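Local coordinates for ABC sugar transporter, periplasmic sugar binding protein (Legionella pneumophila subsp. pneumophila, PDB 3ROT) that probably binds a sugar in the periplasm as the solute-binding component of an ABC transporter, at residues Pro48-Phe53 with Ala66-Ser71; Gln174-Val179 with Gly204-His209; Leu113-Lys118 with Tyr222-Thr227; Ser20-Ala25 with Leu36-Pro41; Ala130-Val135 with Lys180-Ile185. All blocks are in the same frame, centred on the assembly; numbering follows the deposited sequence.

Contact 1 (Pro48-Phe53 with Ala66-Ser71); sequences PKQVQF and ATTIPS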
# COMPACT_ATOMS: atom_id res chain seq x y z
N PRO A 48 1.41 -10.47 17.53
CA PRO A 48 2.45 -10.56 18.56
C PRO A 48 3.28 -9.27 18.66
O PRO A 48 3.65 -8.85 19.76
CB PRO A 48 3.27 -11.78 18.11
CG PRO A 48 3.04 -11.82 16.62
CD PRO A 48 1.58 -11.51 16.51
N LYS A 49 3.57 -8.65 17.52
CA LYS A 49 4.32 -7.40 17.51
C LYS A 49 3.52 -6.32 18.24
O LYS A 49 4.07 -5.58 19.06
CB LYS A 49 4.58 -6.97 16.07
CG LYS A 49 5.45 -5.74 15.94
CD LYS A 49 6.76 -5.92 16.68
CE LYS A 49 7.83 -5.02 16.10
NZ LYS A 49 8.03 -5.31 14.65
N GLN A 50 2.23 -6.25 17.95
CA GLN A 50 1.36 -5.27 18.60
C GLN A 50 1.31 -5.53 20.10
O GLN A 50 1.30 -4.59 20.89
CB GLN A 50 -0.06 -5.31 18.01
CG GLN A 50 -1.08 -4.57 18.87
CD GLN A 50 -2.44 -4.43 18.21
OE1 GLN A 50 -2.86 -5.28 17.43
NE2 GLN A 50 -3.15 -3.36 18.55
N VAL A 51 1.27 -6.80 20.49
CA VAL A 51 1.23 -7.16 21.90
C VAL A 51 2.50 -6.63 22.58
O VAL A 51 2.45 -6.09 23.68
CB VAL A 51 1.13 -8.69 22.10
CG1 VAL A 51 1.42 -9.06 23.55
CG2 VAL A 51 -0.26 -9.17 21.72
N GLN A 52 3.64 -6.78 21.91
CA GLN A 52 4.89 -6.29 22.47
C GLN A 52 4.84 -4.76 22.58
O GLN A 52 5.30 -4.19 23.57
CB GLN A 52 6.06 -6.73 21.59
CG GLN A 52 7.42 -6.30 22.12
CD GLN A 52 7.56 -6.53 23.61
OE1 GLN A 52 7.26 -7.62 24.11
NE2 GLN A 52 8.03 -5.52 24.33
N PHE A 53 4.28 -4.10 21.57
CA PHE A 53 4.15 -2.64 21.60
C PHE A 53 3.38 -2.20 22.85
O PHE A 53 3.81 -1.30 23.58
CB PHE A 53 3.41 -2.14 20.35
CG PHE A 53 4.27 -2.06 19.12
CD1 PHE A 53 5.50 -1.40 19.16
CD2 PHE A 53 3.84 -2.59 17.92
CE1 PHE A 53 6.28 -1.28 18.01
CE2 PHE A 53 4.61 -2.47 16.77
CZ PHE A 53 5.83 -1.82 16.81
N ALA A 66 -4.73 4.10 23.53
CA ALA A 66 -5.86 3.80 22.68
C ALA A 66 -5.28 2.65 21.84
O ALA A 66 -4.14 2.73 21.39
CB ALA A 66 -6.21 4.98 21.80
N THR A 67 -6.04 1.58 21.68
CA THR A 67 -5.54 0.45 20.92
C THR A 67 -6.65 -0.37 20.26
O THR A 67 -7.79 -0.36 20.72
CB THR A 67 -4.68 -0.49 21.81
OG1 THR A 67 -4.06 -1.50 21.01
CG2 THR A 67 -5.53 -1.17 22.88
N THR A 68 -6.31 -1.03 19.17
CA THR A 68 -7.26 -1.89 18.49
C THR A 68 -7.10 -3.23 19.22
O THR A 68 -6.07 -3.49 19.84
CB THR A 68 -6.91 -2.07 17.00
OG1 THR A 68 -5.68 -2.80 16.88
CG2 THR A 68 -6.73 -0.72 16.32
N ILE A 69 -8.13 -4.07 19.18
CA ILE A 69 -8.06 -5.37 19.84
C ILE A 69 -8.71 -6.36 18.88
O ILE A 69 -9.86 -6.76 19.08
CB ILE A 69 -8.81 -5.33 21.20
CG1 ILE A 69 -8.40 -4.08 21.99
CG2 ILE A 69 -8.50 -6.60 22.01
CD1 ILE A 69 -9.08 -3.92 23.36
N PRO A 70 -7.98 -6.75 17.82
CA PRO A 70 -8.43 -7.69 16.78
C PRO A 70 -8.40 -9.17 17.14
O PRO A 70 -8.58 -10.01 16.26
CB PRO A 70 -7.49 -7.38 15.62
CG PRO A 70 -6.21 -7.13 16.33
CD PRO A 70 -6.62 -6.26 17.51
N SER A 71 -8.18 -9.48 18.41
CA SER A 71 -8.14 -10.87 18.86
C SER A 71 -8.80 -11.01 20.23
O SER A 71 -8.67 -10.14 21.09
CB SER A 71 -6.69 -11.36 18.95
OG SER A 71 -6.62 -12.68 19.47
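Helix 47-59 runs past segment 66-71 at a distance, with the CA atoms of Gln50 and Thr67 9.3 Å apart, and a single long side chain spans the gap. Gln50 points toward segment 66-71. Its CG lies opposite the backbone N (chi1 166°) and the chain beyond is extended, which carries the amide out to Thr67 and Thr68. There NE2 donates to Thr68 OG1 at 3.1 Å. The bond is nearly straight, 165° at the hydrogen, and OG1 lies close to the amide plane. The same NE2 sits 3.2 Å from Thr67 OG1. Thr68 OG1 is also hydrogen-bonded to His11 ND1, and Thr67 OG1 to Ile9 O, so both hydroxyls are tied to the neighbouring strand 5-9 or the loop after it. The other end of the amide differs. Gln50 OE1 is buried with no polar partner in the model, and its nearest carbon across the contact is Pro70 CD, at 3.9 Å. The amide is therefore held through its nitrogen. Helix 47-59 links strand 35-39 to strand 64-67 and crosses over strand 5-9 on the way. A glycerol, probably from the crystallisation liquor, lies about 6 Å from the Thr68 side chain. This is a helix-on-sheet contact at the carboxyl end of a parallel sheet, the end that lines the ligand cleft in periplasmic binding proteins of this family.

Contact 2 (Gln174-Val179 with Gly204-His209); sequences QVQSRV and GQMLLH
Gln205 OE1 is gripped from two sides of a subunit boundary: by Gln176 NE2 of its own chain at 3.3 Å, and by Thr19 OG1 of the second subunit, its strongest partner. The contact joins two helices on the alpha/beta domain built round the five-stranded parallel sheet. The segments 174-179 and 204-208 run at 65° to each other, and their axes come no closer than 11.0 Å, a gap bridged by long side chains. The bond from Gln176 is bent, 138° at the hydrogen. Its donor reaches a lone pair of OE1 in the carbonyl plane, but OE1 is tilted out of the donor amide. The stronger acceptor of Gln176 NE2 is Pro202 O, just before the second segment; the bond to Gln205 is the secondary one. Gln205 NE2 in turn bonds Pro16 O of the second subunit. Both ends of the Gln205 amide are thus held, which should fix its rotation at the dimer contact.

Beside the amide bond, Gln176 and Met206, a selenomethionine in this crystal, run past each other in opposite directions. Met206 CG meets Gln176 NE2 at 3.6 Å, and SE lies 3.8 Å from Gln176 CB. Tyr213 of the short helix 210-213 touches Gln176, Gln205 and Met206. The apolar pair is Met206 with Val179. A bend at chi3 (-69°) turns the Met206 methyl toward the other helix, where CE lies 4.0 Å from Val179 CG1.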
# COMPACT_ATOMS: atom_id res chain seq x y z
N GLN A 174 -1.62 -11.98 -5.07
CA GLN A 174 -2.43 -13.11 -4.65
C GLN A 174 -3.92 -12.80 -4.67
O GLN A 174 -4.72 -13.64 -5.07
CB GLN A 174 -2.01 -13.59 -3.27
CG GLN A 174 -0.58 -14.10 -3.22
CD GLN A 174 -0.30 -14.91 -1.98
OE1 GLN A 174 -0.49 -14.44 -0.86
NE2 GLN A 174 0.17 -16.14 -2.17
N VAL A 175 -4.29 -11.60 -4.23
CA VAL A 175 -5.70 -11.22 -4.22
C VAL A 175 -6.26 -11.32 -5.65
O VAL A 175 -7.34 -11.88 -5.87
CB VAL A 175 -5.90 -9.77 -3.72
CG1 VAL A 175 -7.36 -9.38 -3.83
CG2 VAL A 175 -5.43 -9.65 -2.26
N GLN A 176 -5.53 -10.78 -6.61
CA GLN A 176 -5.96 -10.82 -8.00
C GLN A 176 -6.06 -12.27 -8.50
O GLN A 176 -7.05 -12.66 -9.12
CB GLN A 176 -5.00 -10.04 -8.88
CG GLN A 176 -4.87 -8.58 -8.50
CD GLN A 176 -3.97 -7.83 -9.46
OE1 GLN A 176 -2.97 -8.36 -9.93
NE2 GLN A 176 -4.31 -6.57 -9.74
N SER A 177 -5.04 -13.06 -8.21
CA SER A 177 -5.00 -14.45 -8.63
C SER A 177 -6.21 -15.23 -8.16
O SER A 177 -6.94 -15.81 -8.96
CB SER A 177 -3.73 -15.12 -8.11
OG SER A 177 -2.59 -14.52 -8.69
N ARG A 178 -6.43 -15.21 -6.85
CA ARG A 178 -7.53 -15.91 -6.23
C ARG A 178 -8.90 -15.44 -6.69
O ARG A 178 -9.83 -16.24 -6.79
CB ARG A 178 -7.39 -15.81 -4.70
CG ARG A 178 -6.05 -16.35 -4.19
CD ARG A 178 -5.90 -16.23 -2.68
NE ARG A 178 -4.61 -16.73 -2.21
CZ ARG A 178 -4.18 -16.66 -0.95
NH1 ARG A 178 -4.94 -16.13 -0.00
NH2 ARG A 178 -2.99 -17.14 -0.63
N VAL A 179 -9.03 -14.15 -6.99
CA VAL A 179 -10.30 -13.61 -7.47
C VAL A 179 -10.57 -14.10 -8.88
O VAL A 179 -11.68 -14.54 -9.19
CB VAL A 179 -10.29 -12.08 -7.46
CG1 VAL A 179 -11.57 -11.54 -8.10
CG2 VAL A 179 -10.18 -11.58 -6.03
N GLY A 204 -9.44 -3.22 -7.70
CA GLY A 204 -9.67 -2.01 -8.49
C GLY A 204 -8.74 -1.83 -9.68
O GLY A 204 -9.09 -1.20 -10.68
N GLN A 205 -7.53 -2.38 -9.58
CA GLN A 205 -6.59 -2.25 -10.68
C GLN A 205 -7.10 -3.04 -11.88
O GLN A 205 -6.95 -2.61 -13.02
CB GLN A 205 -5.21 -2.73 -10.25
CG GLN A 205 -4.12 -2.42 -11.25
CD GLN A 205 -2.75 -2.78 -10.73
OE1 GLN A 205 -2.51 -3.92 -10.31
NE2 GLN A 205 -1.84 -1.82 -10.76
N MSE A 206 -7.72 -4.19 -11.62
CA MSE A 206 -8.26 -5.02 -12.70
C MSE A 206 -9.51 -4.38 -13.30
O MSE A 206 -9.74 -4.46 -14.51
CB MSE A 206 -8.60 -6.42 -12.18
CG MSE A 206 -7.44 -7.12 -11.51
SE MSE A 206 -7.70 -9.06 -11.36
CE MSE A 206 -9.12 -9.06 -10.07
N LEU A 207 -10.32 -3.74 -12.45
CA LEU A 207 -11.54 -3.07 -12.90
C LEU A 207 -11.19 -1.88 -13.81
O LEU A 207 -11.99 -1.49 -14.66
CB LEU A 207 -12.35 -2.56 -11.71
CG LEU A 207 -12.88 -3.59 -10.71
CD1 LEU A 207 -13.45 -2.85 -9.50
CD2 LEU A 207 -13.94 -4.49 -11.37
N LEU A 208 -10.01 -1.31 -13.60
CA LEU A 208 -9.55 -0.17 -14.39
C LEU A 208 -8.89 -0.60 -15.71
O LEU A 208 -8.86 0.17 -16.68
CB LEU A 208 -8.57 0.68 -13.57
CG LEU A 208 -9.11 1.53 -12.41
CD1 LEU A 208 -7.95 2.05 -11.55
CD2 LEU A 208 -9.91 2.70 -12.97
N HIS A 209 -8.35 -1.82 -15.74
CA HIS A 209 -7.71 -2.35 -16.95
C HIS A 209 -8.14 -3.79 -17.12
O HIS A 209 -7.34 -4.72 -17.02
CB HIS A 209 -6.18 -2.24 -16.82
CG HIS A 209 -5.69 -0.83 -16.73
ND1 HIS A 209 -5.60 -0.16 -15.53
CD2 HIS A 209 -5.34 0.05 -17.69
CE1 HIS A 209 -5.20 1.08 -15.75
NE2 HIS A 209 -5.03 1.23 -17.05

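Contact 3 (Leu113-Lys118 with Tyr222-Thr227); sequences LLAGKK and YSFDKT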
# COMPACT_ATOMS: atom_id res chain seq x y z
N LEU A 113 -20.85 -5.82 13.04
CA LEU A 113 -21.94 -6.69 12.63
C LEU A 113 -23.00 -5.89 11.91
O LEU A 113 -23.39 -6.21 10.79
CB LEU A 113 -22.57 -7.37 13.85
CG LEU A 113 -23.75 -8.31 13.57
CD1 LEU A 113 -23.31 -9.46 12.66
CD2 LEU A 113 -24.28 -8.85 14.90
N LEU A 114 -23.47 -4.82 12.56
CA LEU A 114 -24.50 -3.99 11.97
C LEU A 114 -24.03 -3.36 10.65
O LEU A 114 -24.81 -3.27 9.70
CB LEU A 114 -24.94 -2.91 12.96
CG LEU A 114 -26.00 -1.92 12.48
CD1 LEU A 114 -27.23 -2.67 11.95
CD2 LEU A 114 -26.39 -0.97 13.61
N ALA A 115 -22.78 -2.92 10.60
CA ALA A 115 -22.24 -2.32 9.38
C ALA A 115 -22.30 -3.33 8.23
O ALA A 115 -22.63 -2.98 7.10
CB ALA A 115 -20.79 -1.87 9.59
N GLY A 116 -21.96 -4.59 8.53
CA GLY A 116 -22.01 -5.63 7.51
C GLY A 116 -23.43 -5.82 7.01
O GLY A 116 -23.67 -5.86 5.80
N LYS A 117 -24.38 -5.92 7.93
CA LYS A 117 -25.78 -6.09 7.55
C LYS A 117 -26.21 -4.94 6.66
O LYS A 117 -26.85 -5.15 5.64
CB LYS A 117 -26.69 -6.11 8.77
CG LYS A 117 -26.47 -7.28 9.70
CD LYS A 117 -27.50 -7.25 10.82
CE LYS A 117 -27.30 -8.41 11.80
NZ LYS A 117 -27.32 -9.73 11.10
N LYS A 118 -25.86 -3.73 7.07
CA LYS A 118 -26.20 -2.53 6.31
C LYS A 118 -25.58 -2.54 4.91
O LYS A 118 -26.22 -2.11 3.94
CB LYS A 118 -25.74 -1.30 7.08
CG LYS A 118 -25.72 -0.03 6.25
CD LYS A 118 -27.11 0.46 5.90
CE LYS A 118 -27.02 1.71 5.03
NZ LYS A 118 -26.11 2.74 5.63
N TYR A 222 -18.75 -3.57 -3.58
CA TYR A 222 -19.07 -2.91 -2.32
C TYR A 222 -17.88 -3.01 -1.39
O TYR A 222 -17.16 -4.01 -1.40
CB TYR A 222 -20.32 -3.57 -1.72
CG TYR A 222 -21.52 -3.38 -2.61
CD1 TYR A 222 -22.33 -2.26 -2.48
CD2 TYR A 222 -21.78 -4.27 -3.66
CE1 TYR A 222 -23.36 -2.01 -3.36
CE2 TYR A 222 -22.82 -4.02 -4.57
CZ TYR A 222 -23.61 -2.89 -4.40
OH TYR A 222 -24.63 -2.62 -5.27
N SER A 223 -17.66 -1.98 -0.58
CA SER A 223 -16.50 -2.02 0.30
C SER A 223 -16.65 -1.22 1.60
O SER A 223 -17.71 -0.68 1.91
CB SER A 223 -15.26 -1.54 -0.48
OG SER A 223 -14.07 -1.86 0.21
N PHE A 224 -15.55 -1.17 2.34
CA PHE A 224 -15.47 -0.43 3.60
C PHE A 224 -14.31 0.55 3.51
O PHE A 224 -13.25 0.22 2.98
CB PHE A 224 -15.21 -1.38 4.77
CG PHE A 224 -16.41 -2.19 5.18
CD1 PHE A 224 -17.11 -1.86 6.34
CD2 PHE A 224 -16.83 -3.27 4.43
CE1 PHE A 224 -18.22 -2.60 6.74
CE2 PHE A 224 -17.94 -4.02 4.82
CZ PHE A 224 -18.64 -3.68 5.98
N ASP A 225 -14.53 1.75 4.03
CA ASP A 225 -13.52 2.80 4.09
C ASP A 225 -13.31 3.56 2.80
O ASP A 225 -12.86 2.99 1.80
CB ASP A 225 -12.19 2.22 4.56
CG ASP A 225 -12.34 1.33 5.78
OD1 ASP A 225 -13.16 1.67 6.67
OD2 ASP A 225 -11.65 0.30 5.86
N LYS A 226 -13.61 4.85 2.84
CA LYS A 226 -13.47 5.71 1.68
C LYS A 226 -12.06 6.28 1.54
O LYS A 226 -11.82 7.45 1.80
CB LYS A 226 -14.48 6.86 1.74
CG LYS A 226 -15.94 6.41 1.61
CD LYS A 226 -16.89 7.60 1.56
CE LYS A 226 -18.34 7.14 1.38
NZ LYS A 226 -19.30 8.27 1.31
N THR A 227 -11.12 5.42 1.15
CA THR A 227 -9.73 5.82 0.94
C THR A 227 -9.69 6.55 -0.41
O THR A 227 -10.63 6.45 -1.20
CB THR A 227 -8.80 4.59 0.86
OG1 THR A 227 -9.19 3.79 -0.26
CG2 THR A 227 -8.89 3.76 2.13
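Ala115 and Phe224 make the closer half of this small contact. The methyl CB of Ala115 meets Phe224 CE1 at 3.9 Å, and it comes to the ring edge in the ring plane. Phe224 is the last residue of strand 220-224, and its side chain points at helix 112-126. CG lies opposite the carbonyl carbon (chi1 -75°), and this carries the outer rim of the ring up to the helix. Beside the methyl, Phe224 CZ faces Gly116 CA at the looser distance of 4.2 Å, again at the rim. With no side chain on Gly116, the ring meets helix backbone there. The two backbones remain well apart, 9.1 Å between the CA atoms of Ala115 and Phe224, and only 84 Å² is buried. Gly116 is buried, whereas Ala115 stays partly open to solvent. Leu119, Met243 and Arg148 also touch Phe224. Next in the chain, Asp225 OD2 hydrogen-bonds a glycerol, probably from the crystallisation liquor, about 5 Å from the Phe224 side chain; this is consistent with a place beside the ligand cleft. Neither segment gives the other a hydrogen bond. Between these segments the ring edge meets only carbon, which implies fit by shape rather than by bond direction.

Contact 4 (Ser20-Ala25 with Leu36-Pro41); sequences SLFQGA and LQILAP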
# COMPACT_ATOMS: atom_id res chain seq x y z
N SER A 20 -5.51 8.12 8.20
CA SER A 20 -6.62 9.02 8.47
C SER A 20 -6.91 8.98 9.98
O SER A 20 -7.15 10.00 10.61
CB SER A 20 -7.85 8.57 7.67
OG SER A 20 -8.94 9.43 7.92
N LEU A 21 -6.86 7.78 10.55
CA LEU A 21 -7.08 7.61 11.98
C LEU A 21 -5.94 8.31 12.74
O LEU A 21 -6.17 9.02 13.72
CB LEU A 21 -7.08 6.13 12.35
CG LEU A 21 -7.23 5.88 13.85
CD1 LEU A 21 -8.68 6.06 14.21
CD2 LEU A 21 -6.75 4.48 14.22
N PHE A 22 -4.71 8.09 12.29
CA PHE A 22 -3.54 8.68 12.92
C PHE A 22 -3.57 10.21 12.92
O PHE A 22 -3.22 10.85 13.92
CB PHE A 22 -2.26 8.21 12.22
CG PHE A 22 -2.02 6.73 12.30
CD1 PHE A 22 -2.57 5.95 13.32
CD2 PHE A 22 -1.18 6.11 11.37
CE1 PHE A 22 -2.29 4.59 13.42
CE2 PHE A 22 -0.90 4.73 11.46
CZ PHE A 22 -1.46 3.98 12.49
N GLN A 23 -3.97 10.80 11.80
CA GLN A 23 -4.03 12.25 11.69
C GLN A 23 -5.05 12.84 12.66
O GLN A 23 -4.80 13.88 13.27
CB GLN A 23 -4.33 12.68 10.25
CG GLN A 23 -4.44 14.18 10.06
CD GLN A 23 -3.23 14.96 10.59
OE1 GLN A 23 -3.34 16.15 10.89
NE2 GLN A 23 -2.08 14.30 10.70
N GLY A 24 -6.20 12.18 12.80
CA GLY A 24 -7.20 12.66 13.73
C GLY A 24 -6.67 12.64 15.16
O GLY A 24 -6.91 13.56 15.95
N ALA A 25 -5.94 11.59 15.50
CA ALA A 25 -5.37 11.45 16.83
C ALA A 25 -4.29 12.53 17.06
O ALA A 25 -4.26 13.17 18.11
CB ALA A 25 -4.77 10.06 16.99
N LEU A 36 1.92 12.38 21.88
CA LEU A 36 1.33 11.17 21.36
C LEU A 36 2.29 10.37 20.51
O LEU A 36 2.84 10.88 19.53
CB LEU A 36 0.07 11.50 20.55
CG LEU A 36 -0.54 10.43 19.64
CD1 LEU A 36 -1.98 10.75 19.36
CD2 LEU A 36 0.23 10.37 18.34
N GLN A 37 2.50 9.12 20.89
CA GLN A 37 3.35 8.24 20.12
C GLN A 37 2.44 7.20 19.46
O GLN A 37 1.52 6.68 20.10
CB GLN A 37 4.38 7.55 21.03
CG GLN A 37 5.39 6.71 20.26
CD GLN A 37 6.59 6.31 21.11
OE1 GLN A 37 7.46 5.56 20.65
NE2 GLN A 37 6.65 6.80 22.34
N ILE A 38 2.69 6.90 18.19
CA ILE A 38 1.89 5.93 17.46
C ILE A 38 2.74 4.70 17.18
O ILE A 38 3.82 4.80 16.61
CB ILE A 38 1.37 6.52 16.12
CG1 ILE A 38 0.49 7.75 16.41
CG2 ILE A 38 0.58 5.47 15.34
CD1 ILE A 38 -0.12 8.36 15.18
N LEU A 39 2.23 3.54 17.59
CA LEU A 39 2.93 2.27 17.41
C LEU A 39 2.08 1.33 16.55
O LEU A 39 0.93 1.04 16.88
CB LEU A 39 3.20 1.61 18.76
CG LEU A 39 4.07 2.41 19.75
CD1 LEU A 39 4.21 1.62 21.05
CD2 LEU A 39 5.44 2.68 19.13
N ALA A 40 2.66 0.86 15.45
CA ALA A 40 1.97 -0.04 14.54
C ALA A 40 2.98 -0.84 13.72
O ALA A 40 3.96 -0.28 13.22
CB ALA A 40 1.06 0.77 13.61
N PRO A 41 2.76 -2.16 13.58
CA PRO A 41 3.67 -3.03 12.82
C PRO A 41 3.87 -2.52 11.40
O PRO A 41 2.95 -1.99 10.79
CB PRO A 41 2.95 -4.38 12.85
CG PRO A 41 2.21 -4.33 14.14
CD PRO A 41 1.64 -2.93 14.12
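Phe22 and Ile38 join the helix and second strand of the beta-alpha-beta unit made by strand 5-9, helix 16-32 and strand 35-39. The main contact is a CH-pi interaction. Ile38 CG2 sits over one face of the Phe22 ring, 3.7 Å from its centroid and 18° off the normal, displaced toward CE1. The other branch of Ile38 reaches back to the root of the same side chain, with CD1 3.7 Å from Phe22 CB. Ile38 thus straddles Phe22 from CB to the outer ring. Its CG2 stands opposite the backbone N and CG1 opposite the carbonyl carbon (chi1 -60°), which presents both branches to the helix.

Strand 35-39 is the outermost strand on its side of the six-stranded parallel sheet. Helix 16-32 packs on it and on strand 5-9, where Leu8 touches both Phe22 and Ala25. Leu36 and Ile38 of the strand, and Ala40 just after it, point toward the helix. Ala40 CB meets Phe22 CZ at 4.2 Å. One helical turn on, Ala25 CB touches Leu36 CD1 at 3.7 Å, and Leu36 CD1 also lies 3.6 Å from Ala25 O. Ile255 of helix 247-264 packs on both Ala25 and Leu36. Asn173 of the second subunit packs against Phe22 and Ile38.

Contact 5 (Ala130-Val135 with Lys180-Ile185); sequences AKRALV and KSYFKI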
# COMPACT_ATOMS: atom_id res chain seq x y z
N ALA A 130 -28.82 -9.11 -8.44
CA ALA A 130 -27.94 -9.99 -7.67
C ALA A 130 -28.19 -11.49 -7.87
O ALA A 130 -29.31 -11.97 -7.67
CB ALA A 130 -28.04 -9.64 -6.18
N LYS A 131 -27.14 -12.22 -8.24
CA LYS A 131 -27.21 -13.66 -8.47
C LYS A 131 -26.30 -14.42 -7.51
O LYS A 131 -26.72 -15.38 -6.87
CB LYS A 131 -26.76 -14.00 -9.90
CG LYS A 131 -27.59 -13.38 -11.01
CD LYS A 131 -28.96 -14.04 -11.13
CE LYS A 131 -29.74 -13.46 -12.31
NZ LYS A 131 -29.03 -13.67 -13.60
N ARG A 132 -25.05 -13.97 -7.43
CA ARG A 132 -24.06 -14.61 -6.58
C ARG A 132 -23.03 -13.57 -6.09
O ARG A 132 -22.50 -12.79 -6.89
CB ARG A 132 -23.35 -15.70 -7.38
CG ARG A 132 -22.40 -16.57 -6.57
CD ARG A 132 -21.59 -17.48 -7.50
NE ARG A 132 -21.00 -18.61 -6.79
CZ ARG A 132 -21.68 -19.68 -6.38
NH1 ARG A 132 -22.98 -19.78 -6.63
NH2 ARG A 132 -21.05 -20.65 -5.73
N ALA A 133 -22.76 -13.58 -4.79
CA ALA A 133 -21.82 -12.64 -4.19
C ALA A 133 -20.57 -13.31 -3.68
O ALA A 133 -20.60 -14.45 -3.22
CB ALA A 133 -22.48 -11.88 -3.05
N LEU A 134 -19.46 -12.58 -3.74
CA LEU A 134 -18.18 -13.07 -3.27
C LEU A 134 -17.68 -12.10 -2.20
O LEU A 134 -17.67 -10.89 -2.42
CB LEU A 134 -17.20 -13.14 -4.43
CG LEU A 134 -15.77 -13.63 -4.17
CD1 LEU A 134 -15.78 -15.11 -3.79
CD2 LEU A 134 -14.92 -13.40 -5.43
N VAL A 135 -17.31 -12.63 -1.04
CA VAL A 135 -16.81 -11.81 0.06
C VAL A 135 -15.32 -12.02 0.21
O VAL A 135 -14.86 -13.14 0.50
CB VAL A 135 -17.49 -12.18 1.40
CG1 VAL A 135 -16.88 -11.34 2.54
CG2 VAL A 135 -18.99 -11.95 1.31
N LYS A 180 -9.56 -14.03 -9.73
CA LYS A 180 -9.71 -14.47 -11.11
C LYS A 180 -10.05 -15.95 -11.17
O LYS A 180 -10.90 -16.36 -11.95
CB LYS A 180 -8.42 -14.19 -11.89
CG LYS A 180 -8.15 -12.70 -12.02
CD LYS A 180 -6.75 -12.39 -12.50
CE LYS A 180 -6.54 -12.80 -13.94
NZ LYS A 180 -5.21 -12.33 -14.41
N SER A 181 -9.40 -16.76 -10.33
CA SER A 181 -9.67 -18.19 -10.30
C SER A 181 -11.13 -18.46 -9.97
O SER A 181 -11.76 -19.32 -10.58
CB SER A 181 -8.78 -18.90 -9.27
OG SER A 181 -7.41 -18.80 -9.62
N TYR A 182 -11.66 -17.72 -9.01
CA TYR A 182 -13.05 -17.89 -8.60
C TYR A 182 -14.03 -17.55 -9.72
O TYR A 182 -14.99 -18.28 -9.95
CB TYR A 182 -13.36 -17.03 -7.38
CG TYR A 182 -14.70 -17.35 -6.75
CD1 TYR A 182 -14.81 -18.35 -5.77
CD2 TYR A 182 -15.86 -16.70 -7.16
CE1 TYR A 182 -16.04 -18.68 -5.23
CE2 TYR A 182 -17.10 -17.03 -6.62
CZ TYR A 182 -17.18 -18.02 -5.66
OH TYR A 182 -18.41 -18.36 -5.13
N PHE A 183 -13.79 -16.44 -10.41
CA PHE A 183 -14.68 -16.06 -11.50
C PHE A 183 -14.63 -17.05 -12.67
O PHE A 183 -15.63 -17.22 -13.39
CB PHE A 183 -14.38 -14.64 -11.98
CG PHE A 183 -15.10 -13.58 -11.20
CD1 PHE A 183 -14.79 -13.34 -9.86
CD2 PHE A 183 -16.14 -12.87 -11.78
CE1 PHE A 183 -15.50 -12.40 -9.12
CE2 PHE A 183 -16.86 -11.93 -11.05
CZ PHE A 183 -16.54 -11.69 -9.71
N LYS A 184 -13.49 -17.70 -12.85
CA LYS A 184 -13.34 -18.68 -13.93
C LYS A 184 -14.26 -19.85 -13.62
O LYS A 184 -14.76 -20.52 -14.52
CB LYS A 184 -11.89 -19.17 -14.02
CG LYS A 184 -10.88 -18.07 -14.35
CD LYS A 184 -9.45 -18.54 -14.07
CE LYS A 184 -8.48 -17.35 -14.01
NZ LYS A 184 -7.12 -17.75 -13.52
N ILE A 185 -14.48 -20.09 -12.33
CA ILE A 185 -15.34 -21.18 -11.89
C ILE A 185 -16.79 -20.73 -11.72
O ILE A 185 -17.72 -21.50 -11.98
CB ILE A 185 -14.83 -21.78 -10.57
CG1 ILE A 185 -13.40 -22.29 -10.76
CG2 ILE A 185 -15.73 -22.92 -10.13
CD1 ILE A 185 -12.76 -22.83 -9.50
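Tyr182 takes both a hydrogen bond from Arg132 and a methyl of Leu134, and so pins helix 172-185 to strand 132-137. This is alpha/beta packing in the five-stranded domain. The helix connects strands 162-167 and 191-194 and packs along the strand between them; segments 132-135 and 180-185 run nearly antiparallel, at 162°.

The polar part is one bond. Arg132 NE donates to Tyr182 OH at 3.1 Å, with 149° at the hydrogen. The hydroxyl lies at the edge of the guanidinium, somewhat tilted from its plane. Arg132 is extended from CG to NE, which brings NE to the outer end of the tyrosine. His186 stacks on the Tyr182 ring and also touches Arg132.

The apolar part is carried by Leu134. Its CD1 covers Tyr182, while CD2 sits between the Tyr182 and Phe183 rings. CD1 makes a CH-pi contact squarely over one face of Tyr182, 3.5 Å from the centroid and only 6° off the normal. Phe183 leaves the helix beside Tyr182, and its ring packs with Phe215 and Tyr217 as well. Leu134 CD2 comes to its edge, near the ring plane, 3.9 Å from Phe183 CE1.

The contacts divide between two parallel-sheet domains. Contacts 1 and 4 belong to the six-stranded one and touch where Phe53 and Lys49 pack on residues Leu39 to Pro41. Contacts 2, 3 and 5 belong to the five-stranded one. Contacts 2 and 5 share helix 172-185 and meet where Met206 packs on Lys180. Contact 3 lies nearest the chain centre, and it and contact 1 both come close to bound glycerol. All are buried except contact 4, which is partly so. Contacts 2 and 4 meet the second subunit most, the first with hydrogen bonds and the second by packing; contact 5 reaches it through Lys180. Contact 1 is chiefly polar, contacts 3 and 4 apolar, and contacts 2 and 5 mixed.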